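Local structure of 3-methylornithine synthase (3T7V) at residues T238-E243 with L278-I283; F77-C82 with Y313-E318; K260-L265 with V287-A292. The protein isomerises L-lysine to (3R)-3-methyl-D-ornithine by a radical mechanism that uses a [4Fe-4S] cluster and S-adenosylmethionine, a step in pyrrolysine biosynthesis. All blocks are in the same frame, centred on the assembly; numbering follows the deposited sequence.

Contact 1 of 3, residues T238-E243 with L278-I283; sequences TFLPQE and LDLEGI. With SAM (S-adenosylmethionine), chain C; MD0 (5-amino-D-isoleucine), chain D.
L240 and L280 make the apolar part of this contact, meeting through the CG of L240 and the CD2 of L280 at 4.4 Å. With its CG anti to the carbonyl carbon (chi1 -68°), L240 brings CD1 to 3.9 Å from L280 O, with D279 O a little farther off. In the other direction, L280 CD2 packs 3.4 Å from T238 O. No hydrogen bond joins the two segments directly; the backbone of L240 and the carboxylate of D279 meet the ligands, and T238 OG1 goes to E258. Toward the adenine of S-adenosylmethionine, L240 N donates to N1 in an almost straight bond (177°), and L240 O accepts from N6 at 2.9 Å. The same carbonyl takes a second bond from Q242 NE2 at 3.0 Å, the amide nitrogen standing above the carbonyl plane, while Q242 CG touches N6 and NE2 also reaches A311 O. Replacing Q242 by alanine removes the amide, which would probably leave L240 O and A311 O each without one donor and open a gap beside N6. D279 OD2 accepts a weak bond from the amino nitrogen of the product, 5-amino-D-isoleucine, at 3.1 Å; its carboxylate is also paired with R322 and held by backbone nitrogens of V310, A311 and N312. Leucine packing thus joins the segments, while L240's donor and acceptor match N1 and N6, consistent with the backbone reading the adenine edge.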
loop_
_atom_site.group_PDB
_atom_site.type_symbol
_atom_site.label_atom_id
_atom_site.label_comp_id
_atom_site.label_asym_id
_atom_site.label_seq_id
_atom_site.Cartn_x
_atom_site.Cartn_y
_atom_site.Cartn_z
ATOM N N THR A 238 -7.664 5.016 -3.332
ATOM C CA THR A 238 -8.473 6.190 -3.710
ATOM C C THR A 238 -7.811 7.483 -3.251
ATOM O O THR A 238 -7.448 7.582 -2.039
ATOM C CB THR A 238 -9.840 6.128 -2.947
ATOM O OG1 THR A 238 -10.445 4.846 -3.282
ATOM C CG2 THR A 238 -10.751 7.294 -3.337
ATOM N N PHE A 239 -7.668 8.468 -4.139
ATOM C CA PHE A 239 -7.158 9.783 -3.726
ATOM C C PHE A 239 -8.174 10.468 -2.832
ATOM O O PHE A 239 -9.328 10.692 -3.203
ATOM C CB PHE A 239 -6.899 10.589 -5.002
ATOM C CG PHE A 239 -6.536 12.011 -4.747
ATOM C CD1 PHE A 239 -5.598 12.365 -3.759
ATOM C CD2 PHE A 239 -7.220 12.993 -5.408
ATOM C CE1 PHE A 239 -5.319 13.709 -3.524
ATOM C CE2 PHE A 239 -6.935 14.332 -5.137
ATOM C CZ PHE A 239 -5.959 14.661 -4.212
ATOM N N LEU A 240 -7.685 10.845 -1.649
ATOM C CA LEU A 240 -8.547 11.692 -0.740
ATOM C C LEU A 240 -7.902 13.063 -0.780
ATOM O O LEU A 240 -6.771 13.238 -0.261
ATOM C CB LEU A 240 -8.396 11.119 0.674
ATOM C CG LEU A 240 -9.010 9.717 0.914
ATOM C CD1 LEU A 240 -9.157 9.373 2.432
ATOM C CD2 LEU A 240 -10.346 9.468 0.185
ATOM N N PRO A 241 -8.565 14.080 -1.299
ATOM C CA PRO A 241 -7.932 15.460 -1.380
ATOM C C PRO A 241 -7.683 15.966 0.050
ATOM O O PRO A 241 -8.471 15.701 1.014
ATOM C CB PRO A 241 -9.052 16.327 -2.056
ATOM C CG PRO A 241 -9.727 15.286 -2.914
ATOM C CD PRO A 241 -9.863 14.023 -2.014
ATOM N N GLN A 242 -6.523 16.616 0.180
ATOM C CA GLN A 242 -6.038 16.985 1.528
ATOM C C GLN A 242 -5.994 18.522 1.632
ATOM O O GLN A 242 -5.575 19.235 0.724
ATOM C CB GLN A 242 -4.571 16.471 1.689
ATOM C CG GLN A 242 -4.501 14.931 1.604
ATOM C CD GLN A 242 -5.167 14.242 2.812
ATOM O OE1 GLN A 242 -5.030 14.680 3.975
ATOM N NE2 GLN A 242 -5.793 13.076 2.583
ATOM N N GLU A 243 -6.258 19.010 2.835
ATOM C CA GLU A 243 -6.226 20.464 3.142
ATOM C C GLU A 243 -4.811 21.003 2.936
ATOM O O GLU A 243 -3.822 20.378 3.315
ATOM C CB GLU A 243 -6.706 20.649 4.617
ATOM C CG GLU A 243 -6.650 22.087 5.060
ATOM C CD GLU A 243 -7.169 22.310 6.469
ATOM O OE1 GLU A 243 -6.577 21.798 7.445
ATOM O OE2 GLU A 243 -8.164 23.038 6.605
ATOM N N LEU A 278 -6.816 0.392 5.608
ATOM C CA LEU A 278 -7.772 1.051 6.536
ATOM C C LEU A 278 -7.706 2.595 6.376
ATOM O O LEU A 278 -8.547 3.310 6.894
ATOM C CB LEU A 278 -7.364 0.745 7.957
ATOM C CG LEU A 278 -7.391 -0.714 8.434
ATOM C CD1 LEU A 278 -7.282 -0.812 9.958
ATOM C CD2 LEU A 278 -8.592 -1.476 7.963
ATOM N N ASP A 279 -6.665 3.095 5.679
ATOM C CA ASP A 279 -6.442 4.542 5.643
ATOM C C ASP A 279 -7.508 5.309 4.815
ATOM O O ASP A 279 -7.657 6.531 4.970
ATOM C CB ASP A 279 -5.053 4.781 4.990
ATOM C CG ASP A 279 -4.361 6.050 5.433
ATOM O OD1 ASP A 279 -4.655 6.645 6.493
ATOM O OD2 ASP A 279 -3.375 6.385 4.700
ATOM N N LEU A 280 -8.237 4.575 3.981
ATOM C CA LEU A 280 -9.155 5.230 3.045
ATOM C C LEU A 280 -10.622 5.287 3.535
ATOM O O LEU A 280 -11.316 6.289 3.314
ATOM C CB LEU A 280 -9.154 4.443 1.735
ATOM C CG LEU A 280 -7.653 4.383 1.303
ATOM C CD1 LEU A 280 -7.320 3.179 0.496
ATOM C CD2 LEU A 280 -7.188 5.766 0.818
ATOM N N GLU A 281 -11.080 4.229 4.224
ATOM C CA GLU A 281 -12.485 4.067 4.629
ATOM C C GLU A 281 -12.585 3.243 5.933
ATOM O O GLU A 281 -13.681 2.801 6.347
ATOM C CB GLU A 281 -13.307 3.447 3.468
ATOM C CG GLU A 281 -13.763 4.398 2.363
ATOM C CD GLU A 281 -14.815 3.764 1.414
ATOM O OE1 GLU A 281 -14.626 2.626 0.875
ATOM O OE2 GLU A 281 -15.870 4.410 1.210
ATOM N N GLY A 282 -11.439 3.006 6.592
ATOM C CA GLY A 282 -11.415 2.247 7.866
ATOM C C GLY A 282 -11.835 0.790 7.718
ATOM O O GLY A 282 -11.750 0.212 6.665
ATOM N N ILE A 283 -12.229 0.238 8.878
ATOM C CA ILE A 283 -12.619 -1.165 8.944
ATOM C C ILE A 283 -13.839 -1.477 8.058
ATOM O O ILE A 283 -13.868 -2.493 7.389
ATOM C CB ILE A 283 -12.707 -1.629 10.428
ATOM C CG1 ILE A 283 -11.258 -1.618 10.995
ATOM C CG2 ILE A 283 -13.222 -3.068 10.450
ATOM C CD1 ILE A 283 -11.058 -1.762 12.497
HETATM N N SAM C . 7.361 9.393 1.176
HETATM C CA SAM C . 7.460 8.115 0.646
HETATM C C SAM C . 6.917 7.964 -0.717
HETATM O O SAM C . 6.336 8.923 -1.266
HETATM O OXT SAM C . 7.178 6.868 -1.327
HETATM C CB SAM C . 6.555 7.251 1.182
HETATM C CG SAM C . 5.163 7.641 1.473
HETATM S SD SAM C . 3.935 6.506 0.698
HETATM C CE SAM C . 3.165 5.809 2.135
HETATM C "C5'" SAM C . 2.687 7.662 0.173
HETATM C "C4'" SAM C . 1.951 7.195 -0.843
HETATM O "O4'" SAM C . 0.697 7.371 0.074
HETATM C "C3'" SAM C . 1.981 7.862 -1.991
HETATM O "O3'" SAM C . 2.719 6.824 -2.651
HETATM C "C2'" SAM C . 0.493 7.596 -2.256
HETATM O "O2'" SAM C . 0.243 6.413 -3.084
HETATM C "C1'" SAM C . -0.302 7.523 -0.941
HETATM N N9 SAM C . -0.936 8.862 -0.655
HETATM C C8 SAM C . -0.364 10.051 -0.295
HETATM N N7 SAM C . -1.308 10.977 -0.199
HETATM C C5 SAM C . -2.511 10.377 -0.490
HETATM C C6 SAM C . -3.817 10.875 -0.618
HETATM N N6 SAM C . -4.123 12.157 -0.418
HETATM N N1 SAM C . -4.806 10.009 -0.884
HETATM C C2 SAM C . -4.555 8.686 -1.114
HETATM N N3 SAM C . -3.292 8.193 -1.112
HETATM C C4 SAM C . -2.282 9.055 -0.773
HETATM C C MD0 D . -1.344 2.088 3.893
HETATM N N MD0 D . -1.293 4.107 5.239
HETATM O O MD0 D . -0.965 0.903 3.793
HETATM C CA MD0 D . -0.479 3.071 4.614
HETATM C CB MD0 D . 0.549 3.714 3.635
HETATM C CD MD0 D . 2.848 3.123 2.608
HETATM N NE MD0 D . 3.696 2.002 2.225
HETATM C CG MD0 D . 1.523 2.599 3.153
HETATM C CG2 MD0 D . -0.094 4.410 2.408
HETATM O OXT MD0 D . -2.411 2.498 3.422
#

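Contact 2 of 3, residues F77-C82 with Y313-E318; sequences FCYYNC and YDRDLE. With SAM (S-adenosylmethionine), chain C; SF4 (iron/sulfur cluster), chain B.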
loop_
_atom_site.group_PDB
_atom_site.type_symbol
_atom_site.label_atom_id
_atom_site.label_comp_id
_atom_site.label_asym_id
_atom_site.label_seq_id
_atom_site.Cartn_x
_atom_site.Cartn_y
_atom_site.Cartn_z
ATOM N N PHE A 77 -0.559 15.904 -4.276
ATOM C CA PHE A 77 -1.688 15.166 -3.680
ATOM C C PHE A 77 -1.524 14.956 -2.149
ATOM O O PHE A 77 -2.491 14.535 -1.483
ATOM C CB PHE A 77 -1.851 13.759 -4.355
ATOM C CG PHE A 77 -0.606 12.950 -4.376
ATOM C CD1 PHE A 77 -0.274 12.102 -3.293
ATOM C CD2 PHE A 77 0.270 13.039 -5.464
ATOM C CE1 PHE A 77 0.926 11.394 -3.331
ATOM C CE2 PHE A 77 1.406 12.245 -5.555
ATOM C CZ PHE A 77 1.768 11.449 -4.439
ATOM N N CYS A 78 -0.275 15.129 -1.626
ATOM C CA CYS A 78 -0.004 14.601 -0.314
ATOM C C CYS A 78 -0.016 15.677 0.758
ATOM O O CYS A 78 0.592 16.734 0.599
ATOM C CB CYS A 78 1.415 14.002 -0.358
ATOM S SG CYS A 78 1.858 13.227 1.222
ATOM N N TYR A 79 -0.717 15.396 1.849
ATOM C CA TYR A 79 -0.790 16.379 2.963
ATOM C C TYR A 79 0.613 16.731 3.479
ATOM O O TYR A 79 0.796 17.839 4.025
ATOM C CB TYR A 79 -1.560 15.706 4.089
ATOM C CG TYR A 79 -1.858 16.603 5.284
ATOM C CD1 TYR A 79 -2.779 17.689 5.148
ATOM C CD2 TYR A 79 -1.197 16.406 6.460
ATOM C CE1 TYR A 79 -3.049 18.501 6.265
ATOM C CE2 TYR A 79 -1.503 17.185 7.574
ATOM C CZ TYR A 79 -2.419 18.213 7.445
ATOM O OH TYR A 79 -2.683 18.994 8.558
ATOM N N TYR A 80 1.580 15.812 3.386
ATOM C CA TYR A 80 2.853 16.012 4.029
ATOM C C TYR A 80 3.865 16.657 3.091
ATOM O O TYR A 80 5.008 16.845 3.458
ATOM C CB TYR A 80 3.354 14.632 4.566
ATOM C CG TYR A 80 2.403 14.082 5.571
ATOM C CD1 TYR A 80 1.405 13.185 5.204
ATOM C CD2 TYR A 80 2.492 14.436 6.888
ATOM C CE1 TYR A 80 0.477 12.697 6.106
ATOM C CE2 TYR A 80 1.540 13.940 7.817
ATOM C CZ TYR A 80 0.533 13.059 7.373
ATOM O OH TYR A 80 -0.333 12.648 8.380
ATOM N N ASN A 81 3.428 17.116 1.904
ATOM C CA ASN A 81 4.377 17.826 1.023
ATOM C C ASN A 81 5.025 19.007 1.727
ATOM O O ASN A 81 4.383 19.619 2.593
ATOM C CB ASN A 81 3.806 18.069 -0.332
ATOM C CG ASN A 81 3.143 19.338 -0.359
ATOM O OD1 ASN A 81 3.821 20.385 -0.613
ATOM N ND2 ASN A 81 1.874 19.325 -0.112
ATOM N N CYS A 82 6.230 19.317 1.331
ATOM C CA CYS A 82 7.035 20.270 2.049
ATOM C C CYS A 82 6.469 21.692 2.087
ATOM O O CYS A 82 6.835 22.458 3.033
ATOM C CB CYS A 82 8.404 20.250 1.489
ATOM S SG CYS A 82 8.625 20.963 -0.111
ATOM N N TYR A 313 -8.346 9.187 6.492
ATOM C CA TYR A 313 -9.805 9.404 6.285
ATOM C C TYR A 313 -10.502 9.777 7.595
ATOM O O TYR A 313 -11.539 10.477 7.554
ATOM C CB TYR A 313 -10.487 8.161 5.687
ATOM C CG TYR A 313 -10.947 7.206 6.769
ATOM C CD1 TYR A 313 -12.301 7.218 7.184
ATOM C CD2 TYR A 313 -10.064 6.325 7.424
ATOM C CE1 TYR A 313 -12.733 6.395 8.224
ATOM C CE2 TYR A 313 -10.486 5.496 8.457
ATOM C CZ TYR A 313 -11.811 5.573 8.877
ATOM O OH TYR A 313 -12.224 4.776 9.917
ATOM N N ASP A 314 -9.940 9.338 8.740
ATOM C CA ASP A 314 -10.470 9.486 10.068
ATOM C C ASP A 314 -9.880 10.656 10.857
ATOM O O ASP A 314 -10.010 10.689 12.077
ATOM C CB ASP A 314 -10.299 8.152 10.826
ATOM C CG ASP A 314 -8.848 7.586 10.781
ATOM O OD1 ASP A 314 -7.959 8.151 10.056
ATOM O OD2 ASP A 314 -8.649 6.522 11.383
ATOM N N ARG A 315 -9.281 11.626 10.163
ATOM C CA ARG A 315 -8.617 12.803 10.774
ATOM C C ARG A 315 -9.585 13.570 11.631
ATOM O O ARG A 315 -9.179 14.071 12.679
ATOM C CB ARG A 315 -8.045 13.726 9.664
ATOM C CG ARG A 315 -7.157 14.922 10.089
ATOM C CD ARG A 315 -6.682 15.705 8.849
ATOM N NE ARG A 315 -5.449 15.124 8.286
ATOM C CZ ARG A 315 -4.301 15.007 8.961
ATOM N NH1 ARG A 315 -4.168 15.441 10.221
ATOM N NH2 ARG A 315 -3.250 14.458 8.375
ATOM N N ASP A 316 -10.864 13.632 11.229
ATOM C CA ASP A 316 -11.857 14.369 12.022
ATOM C C ASP A 316 -12.625 13.593 13.090
ATOM O O ASP A 316 -13.446 14.212 13.829
ATOM C CB ASP A 316 -12.852 15.025 11.076
ATOM C CG ASP A 316 -12.163 15.725 9.939
ATOM O OD1 ASP A 316 -11.296 16.590 10.224
ATOM O OD2 ASP A 316 -12.465 15.386 8.766
ATOM N N LEU A 317 -12.403 12.270 13.176
ATOM C CA LEU A 317 -13.172 11.446 14.146
ATOM C C LEU A 317 -12.647 11.643 15.557
ATOM O O LEU A 317 -11.441 11.735 15.768
ATOM C CB LEU A 317 -13.046 9.938 13.806
ATOM C CG LEU A 317 -13.809 9.358 12.621
ATOM C CD1 LEU A 317 -13.798 10.263 11.404
ATOM C CD2 LEU A 317 -13.262 7.981 12.292
ATOM N N GLU A 318 -13.529 11.663 16.561
ATOM C CA GLU A 318 -13.026 11.802 17.913
ATOM C C GLU A 318 -12.277 10.541 18.325
ATOM O O GLU A 318 -11.373 10.607 19.148
ATOM C CB GLU A 318 -14.112 12.185 18.935
ATOM C CG GLU A 318 -13.495 12.883 20.150
ATOM C CD GLU A 318 -14.484 13.262 21.239
ATOM O OE1 GLU A 318 -14.069 13.298 22.424
ATOM O OE2 GLU A 318 -15.663 13.535 20.922
HETATM N N SAM C . 7.361 9.393 1.176
HETATM C CA SAM C . 7.460 8.115 0.646
HETATM C C SAM C . 6.917 7.964 -0.717
HETATM O O SAM C . 6.336 8.923 -1.266
HETATM O OXT SAM C . 7.178 6.868 -1.327
HETATM C CB SAM C . 6.555 7.251 1.182
HETATM C CG SAM C . 5.163 7.641 1.473
HETATM S SD SAM C . 3.935 6.506 0.698
HETATM C CE SAM C . 3.165 5.809 2.135
HETATM C "C5'" SAM C . 2.687 7.662 0.173
HETATM C "C4'" SAM C . 1.951 7.195 -0.843
HETATM O "O4'" SAM C . 0.697 7.371 0.074
HETATM C "C3'" SAM C . 1.981 7.862 -1.991
HETATM O "O3'" SAM C . 2.719 6.824 -2.651
HETATM C "C2'" SAM C . 0.493 7.596 -2.256
HETATM O "O2'" SAM C . 0.243 6.413 -3.084
HETATM C "C1'" SAM C . -0.302 7.523 -0.941
HETATM N N9 SAM C . -0.936 8.862 -0.655
HETATM C C8 SAM C . -0.364 10.051 -0.295
HETATM N N7 SAM C . -1.308 10.977 -0.199
HETATM C C5 SAM C . -2.511 10.377 -0.490
HETATM C C6 SAM C . -3.817 10.875 -0.618
HETATM N N6 SAM C . -4.123 12.157 -0.418
HETATM N N1 SAM C . -4.806 10.009 -0.884
HETATM C C2 SAM C . -4.555 8.686 -1.114
HETATM N N3 SAM C . -3.292 8.193 -1.112
HETATM C C4 SAM C . -2.282 9.055 -0.773
HETATM FE FE1 SF4 B . 5.906 10.592 0.074
HETATM FE FE2 SF4 B . 6.624 13.228 0.635
HETATM FE FE3 SF4 B . 4.021 12.642 0.587
HETATM FE FE4 SF4 B . 5.377 12.720 -1.681
HETATM S S1 SF4 B . 5.046 14.489 -0.309
HETATM S S2 SF4 B . 3.931 11.090 -1.043
HETATM S S3 SF4 B . 7.406 11.940 -1.121
HETATM S S4 SF4 B . 5.498 11.854 2.066
#
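R315 and Y79 bury the larger part of this contact, with Y80 adding a smaller share. The guanidinium of R315 lies over one face of the Y79 ring, a cation-pi contact with R315 CZ 4.2 Å from the ring centroid. The two planes are inclined by 31°, and the nearer end is R315 NH2, which comes to 3.3 Å from Y79 CE2 while NH1 stays farther off. R315 gets there with CG anti to the backbone N (chi1 -173°) and a chain that runs straight until it bends at chi3 (-86°), laying the guanidinium over the ring. Y80 comes in from the other direction: its OH is 3.4 Å from R315 NH2, near the guanidinium plane, and is itself hydrogen-bonded to E308 and N312. The Y79 ring puts its CD2 over the centre of the Y80 ring. Both tyrosines belong to a type I turn, C78 to N81, in which C78 O accepts from N81 N and from N81 ND2. C78 SG binds iron FE3 of the cluster at 2.3 Å, and the F77 ring presents its edge to the adenine. This is the cluster-binding loop of the radical SAM superfamily, with its CxxxCxxC cysteines C71, C75 and C78 and the aromatic residue just before the last of them, here met by R315 from the loop between strand 296-300 and helix 324-334.

Contact 3 of 3, residues K260-L265 with V287-A292; sequences KIISVL and VLRLNA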
loop_
_atom_site.group_PDB
_atom_site.type_symbol
_atom_site.label_atom_id
_atom_site.label_comp_id
_atom_site.label_asym_id
_atom_site.label_seq_id
_atom_site.Cartn_x
_atom_site.Cartn_y
_atom_site.Cartn_z
ATOM N N LYS A 260 -13.380 -1.650 -7.862
ATOM C CA LYS A 260 -13.292 -2.205 -9.219
ATOM C C LYS A 260 -11.834 -2.512 -9.584
ATOM O O LYS A 260 -11.516 -3.533 -10.158
ATOM C CB LYS A 260 -13.898 -1.157 -10.214
ATOM C CG LYS A 260 -14.118 -1.616 -11.618
ATOM C CD LYS A 260 -15.370 -0.870 -12.254
ATOM C CE LYS A 260 -15.249 0.594 -12.002
ATOM N NZ LYS A 260 -16.100 1.295 -13.021
ATOM N N ILE A 261 -10.932 -1.594 -9.233
ATOM C CA ILE A 261 -9.572 -1.809 -9.652
ATOM C C ILE A 261 -8.912 -2.905 -8.825
ATOM O O ILE A 261 -8.088 -3.649 -9.323
ATOM C CB ILE A 261 -8.754 -0.510 -9.578
ATOM C CG1 ILE A 261 -9.324 0.482 -10.659
ATOM C CG2 ILE A 261 -7.235 -0.698 -9.823
ATOM C CD1 ILE A 261 -8.829 1.863 -10.391
ATOM N N ILE A 262 -9.281 -3.023 -7.532
ATOM C CA ILE A 262 -8.797 -4.190 -6.709
ATOM C C ILE A 262 -9.168 -5.518 -7.378
ATOM O O ILE A 262 -8.353 -6.429 -7.473
ATOM C CB ILE A 262 -9.280 -4.131 -5.259
ATOM C CG1 ILE A 262 -8.558 -3.036 -4.501
ATOM C CG2 ILE A 262 -9.083 -5.486 -4.588
ATOM C CD1 ILE A 262 -9.188 -2.770 -3.149
ATOM N N SER A 263 -10.450 -5.577 -7.825
ATOM C CA SER A 263 -10.862 -6.839 -8.477
ATOM C C SER A 263 -10.093 -7.065 -9.766
ATOM O O SER A 263 -9.659 -8.174 -10.027
ATOM C CB SER A 263 -12.335 -6.816 -8.790
ATOM O OG SER A 263 -13.092 -6.683 -7.602
ATOM N N VAL A 264 -9.873 -6.009 -10.553
ATOM C CA VAL A 264 -9.107 -6.179 -11.783
ATOM C C VAL A 264 -7.665 -6.582 -11.449
ATOM O O VAL A 264 -7.073 -7.458 -12.109
ATOM C CB VAL A 264 -9.143 -4.849 -12.594
ATOM C CG1 VAL A 264 -8.151 -4.933 -13.730
ATOM C CG2 VAL A 264 -10.567 -4.683 -13.173
ATOM N N LEU A 265 -7.070 -5.992 -10.385
ATOM C CA LEU A 265 -5.701 -6.400 -10.004
ATOM C C LEU A 265 -5.667 -7.868 -9.621
ATOM O O LEU A 265 -4.667 -8.551 -9.871
ATOM C CB LEU A 265 -5.226 -5.585 -8.744
ATOM C CG LEU A 265 -4.791 -4.144 -9.139
ATOM C CD1 LEU A 265 -4.558 -3.335 -7.816
ATOM C CD2 LEU A 265 -3.541 -4.097 -9.984
ATOM N N VAL A 287 -13.780 -4.307 4.748
ATOM C CA VAL A 287 -14.687 -5.369 4.361
ATOM C C VAL A 287 -14.947 -5.321 2.838
ATOM O O VAL A 287 -14.825 -6.358 2.160
ATOM C CB VAL A 287 -16.006 -5.242 5.147
ATOM C CG1 VAL A 287 -16.977 -6.365 4.725
ATOM C CG2 VAL A 287 -15.680 -5.392 6.635
ATOM N N LEU A 288 -15.199 -4.140 2.308
ATOM C CA LEU A 288 -15.523 -3.981 0.894
ATOM C C LEU A 288 -14.307 -4.380 0.037
ATOM O O LEU A 288 -14.400 -5.002 -1.050
ATOM C CB LEU A 288 -15.871 -2.521 0.626
ATOM C CG LEU A 288 -17.222 -2.044 1.215
ATOM C CD1 LEU A 288 -17.421 -0.540 1.089
ATOM C CD2 LEU A 288 -18.345 -2.788 0.522
ATOM N N ARG A 289 -13.141 -3.987 0.545
ATOM C CA ARG A 289 -11.865 -4.234 -0.243
ATOM C C ARG A 289 -11.490 -5.688 -0.206
ATOM O O ARG A 289 -11.095 -6.261 -1.255
ATOM C CB ARG A 289 -10.726 -3.352 0.313
ATOM C CG ARG A 289 -10.933 -1.859 -0.038
ATOM C CD ARG A 289 -10.277 -0.891 0.958
ATOM N NE ARG A 289 -10.391 0.463 0.382
ATOM C CZ ARG A 289 -11.509 1.231 0.396
ATOM N NH1 ARG A 289 -12.657 0.795 0.953
ATOM N NH2 ARG A 289 -11.484 2.421 -0.215
ATOM N N LEU A 290 -11.590 -6.357 0.949
ATOM C CA LEU A 290 -11.428 -7.824 0.964
ATOM C C LEU A 290 -12.452 -8.548 0.086
ATOM O O LEU A 290 -12.078 -9.496 -0.677
ATOM C CB LEU A 290 -11.522 -8.417 2.392
ATOM C CG LEU A 290 -10.375 -7.905 3.321
ATOM C CD1 LEU A 290 -10.765 -8.225 4.779
ATOM C CD2 LEU A 290 -9.022 -8.578 2.944
ATOM N N ASN A 291 -13.720 -8.069 0.092
ATOM C CA ASN A 291 -14.711 -8.700 -0.787
ATOM C C ASN A 291 -14.543 -8.350 -2.238
ATOM O O ASN A 291 -15.206 -8.942 -3.076
ATOM C CB ASN A 291 -16.101 -8.316 -0.291
ATOM C CG ASN A 291 -16.468 -9.066 0.967
ATOM O OD1 ASN A 291 -15.946 -10.192 1.226
ATOM N ND2 ASN A 291 -17.375 -8.498 1.750
ATOM N N ALA A 292 -13.636 -7.448 -2.578
ATOM C CA ALA A 292 -13.285 -7.186 -3.999
ATOM C C ALA A 292 -12.000 -7.973 -4.400
ATOM O O ALA A 292 -11.601 -7.918 -5.571
ATOM C CB ALA A 292 -13.012 -5.698 -4.212
#
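I262 points from helix 258-268 at R289 and A292, and its branches divide the work. I262 CB lies 4.2 Å from the CB of A292, whose methyl faces back toward the first helix. From there I262 CG2, anti to the backbone N, rests 3.6 Å from A292 O, with the methyl of A292 close by. The other branch leaves through CG1, anti to the carbonyl carbon (chi1 -72°), and ends in I262 CD1, which packs 3.7 Å from R289 CG and nearly as close to R289 CB. The two side chains cross at about a right angle, so the isoleucine tip meets the aliphatic root of the arginine and not its charged end. R289 continues in an extended chain to a guanidinium bound by E281 and E258; through E258 it is also tied to helix 258-268. Beside I262, S263 supplies the one hydrogen bond across the segments: S263 OG donates to A292 O at 2.8 Å, in the carbonyl plane and on a lone pair. S263 CA also comes to 3.2 Å from A292 O, a CA-H...O contact, so the carbonyl of A292 is met by both a hydroxyl and a backbone carbon. Helix 37-55 adds L43 and Y44 against S263. Buried packing of this sort between neighbouring helices belongs to the outer helical layer of a TIM-barrel-like radical SAM fold, around its parallel strands.

In the fold
Contact 3 is buried, whereas contacts 1 and 2 are only partly so and both touch S-adenosylmethionine; contact 2 is the one with an exposed contact residue, R315. Contacts 1 and 3 share helix 278-291: the 278-283 part lies beside the ligands, and residues 287-292 pack on helix 258-268; the salt bridge of E281 with R289 joins them. Contacts 1 and 2 lie about 8 Å apart between centres and meet where Y313 packs on residues 278-282, its N probably bonded to D279 O. Contacts 2 and 3 do not touch. The chemistry follows place: leucine packing flanked by ligand bonds in contact 1, a cation-pi pair between the cluster loop and R315 in contact 2, and aliphatic packing with one hydroxyl bond in contact 3.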